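Local coordinates for PilM (Pseudomonas aeruginosa, PDB 3HG9), which is of unknown function but probably takes part in the biogenesis of a pilus, at residues B[19-24]-B[45-50]. Numbering follows the deposited sequence.
Sequences LLLYRS and LGLPAW
Tyr22 overlaps a methyl each of Leu45 and Leu47, in the loop that follows helix 12-31, and both methyls meet its ring obliquely. Tyr22 CE1 meets Leu45 CD2 at 3.3 Å, a short approach that may partly reflect model accuracy, and Tyr22 CD1 meets Leu47 CD1 at 4.1 Å. A chi1 of -178°, with CG anti to the backbone N, carries the tyrosine ring outward until CD1 and CE1 arrive at these methyls. Leu47 forks between two helix residues: while CD1 serves the tyrosine, CD2 touches CD2 of Leu21 at 4.0 Å. Leu21 forks in turn, its CD1 reaching CH2 of the Trp50 benzo ring, also at 4.0 Å. Within the loop, Pro48 CB sits 3.4 Å above one face of that indole, displaced from the ring centre and on the same side of the plane as Leu21 CD1. Arg25, one turn further along the helix, touches Leu45, Leu47 and Pro48, while Leu57 and Ala68 of the hairpin strands pack on Tyr22. The patch lies at the protein surface, with Trp50 exposed. Carbon atoms make almost all of the contact, so the loop is held to the helix flank by methyl and ring shape, without directional polar bonds between the two segments.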
# COMPACT_ATOMS: atom_id res chain seq x y z
N LEU B 19 -2.61 -16.50 -0.97
CA LEU B 19 -3.36 -15.33 -0.66
C LEU B 19 -2.99 -14.15 -1.61
O LEU B 19 -3.86 -13.56 -2.27
CB LEU B 19 -3.13 -14.96 0.80
CG LEU B 19 -4.10 -13.84 1.23
CD1 LEU B 19 -4.52 -14.11 2.69
CD2 LEU B 19 -3.48 -12.44 1.15
N LEU B 20 -1.70 -13.80 -1.68
CA LEU B 20 -1.31 -12.57 -2.42
C LEU B 20 -1.73 -12.73 -3.87
O LEU B 20 -2.27 -11.79 -4.54
CB LEU B 20 0.19 -12.32 -2.33
CG LEU B 20 0.35 -11.90 -0.92
CD1 LEU B 20 1.77 -11.58 -0.56
CD2 LEU B 20 -0.64 -10.72 -0.63
N LEU B 21 -1.52 -13.94 -4.33
CA LEU B 21 -1.84 -14.23 -5.69
C LEU B 21 -3.35 -14.13 -5.96
O LEU B 21 -3.76 -13.66 -7.03
CB LEU B 21 -1.34 -15.62 -5.95
CG LEU B 21 -1.55 -16.15 -7.34
CD1 LEU B 21 -0.56 -17.29 -7.37
CD2 LEU B 21 -3.01 -16.61 -7.56
N TYR B 22 -4.17 -14.57 -5.01
CA TYR B 22 -5.67 -14.52 -5.18
C TYR B 22 -6.09 -13.07 -5.12
O TYR B 22 -6.85 -12.57 -5.97
CB TYR B 22 -6.32 -15.23 -4.04
CG TYR B 22 -7.82 -15.32 -4.08
CD1 TYR B 22 -8.46 -16.33 -4.77
CD2 TYR B 22 -8.60 -14.46 -3.28
CE1 TYR B 22 -9.91 -16.42 -4.77
CE2 TYR B 22 -10.02 -14.56 -3.25
CZ TYR B 22 -10.66 -15.51 -3.99
OH TYR B 22 -12.03 -15.59 -3.91
N ARG B 23 -5.54 -12.39 -4.13
CA ARG B 23 -5.76 -10.96 -4.00
C ARG B 23 -5.62 -10.21 -5.33
O ARG B 23 -6.45 -9.34 -5.70
CB ARG B 23 -4.81 -10.32 -2.95
CG ARG B 23 -5.21 -8.85 -2.68
CD ARG B 23 -4.41 -8.18 -1.63
NE ARG B 23 -3.16 -7.63 -2.16
CZ ARG B 23 -2.34 -6.83 -1.47
NH1 ARG B 23 -2.67 -6.49 -0.24
NH2 ARG B 23 -1.17 -6.38 -2.01
N SER B 24 -4.56 -10.51 -6.07
CA SER B 24 -4.33 -9.72 -7.26
C SER B 24 -5.34 -9.99 -8.33
O SER B 24 -5.65 -9.10 -9.12
CB SER B 24 -2.92 -9.97 -7.77
OG SER B 24 -2.03 -9.36 -6.91
N LEU B 45 -12.34 -14.39 -11.91
CA LEU B 45 -10.94 -14.27 -11.45
C LEU B 45 -9.93 -14.81 -12.51
O LEU B 45 -9.01 -14.10 -12.91
CB LEU B 45 -10.77 -14.88 -10.04
CG LEU B 45 -11.37 -14.23 -8.77
CD1 LEU B 45 -12.79 -14.20 -8.80
CD2 LEU B 45 -11.05 -15.02 -7.56
N GLY B 46 -10.12 -16.02 -13.02
CA GLY B 46 -9.28 -16.48 -14.16
C GLY B 46 -8.01 -17.09 -13.62
O GLY B 46 -6.91 -16.96 -14.21
N LEU B 47 -8.16 -17.71 -12.46
CA LEU B 47 -7.03 -18.21 -11.72
C LEU B 47 -6.29 -19.28 -12.54
O LEU B 47 -6.84 -19.84 -13.51
CB LEU B 47 -7.50 -18.76 -10.36
CG LEU B 47 -7.97 -17.70 -9.37
CD1 LEU B 47 -8.69 -18.32 -8.29
CD2 LEU B 47 -6.76 -16.99 -8.79
N PRO B 48 -5.01 -19.53 -12.18
CA PRO B 48 -4.23 -20.57 -12.86
C PRO B 48 -4.84 -21.96 -12.78
O PRO B 48 -5.51 -22.32 -11.80
CB PRO B 48 -2.88 -20.55 -12.11
CG PRO B 48 -2.91 -19.30 -11.17
CD PRO B 48 -4.17 -18.53 -11.47
N ALA B 49 -4.55 -22.74 -13.82
CA ALA B 49 -4.99 -24.09 -13.99
C ALA B 49 -4.70 -24.83 -12.71
O ALA B 49 -5.63 -25.32 -12.03
CB ALA B 49 -4.27 -24.75 -15.20
N TRP B 50 -3.40 -24.86 -12.39
CA TRP B 50 -2.86 -25.66 -11.26
C TRP B 50 -3.40 -25.26 -9.88
O TRP B 50 -3.47 -26.10 -8.97
CB TRP B 50 -1.35 -25.52 -11.22
CG TRP B 50 -0.77 -24.14 -11.57
CD1 TRP B 50 -0.33 -23.71 -12.82
CD2 TRP B 50 -0.47 -23.06 -10.66
NE1 TRP B 50 0.20 -22.43 -12.72
CE2 TRP B 50 0.10 -22.00 -11.42
CE3 TRP B 50 -0.67 -22.87 -9.27
CZ2 TRP B 50 0.50 -20.78 -10.83
CZ3 TRP B 50 -0.29 -21.66 -8.69
CH2 TRP B 50 0.31 -20.64 -9.47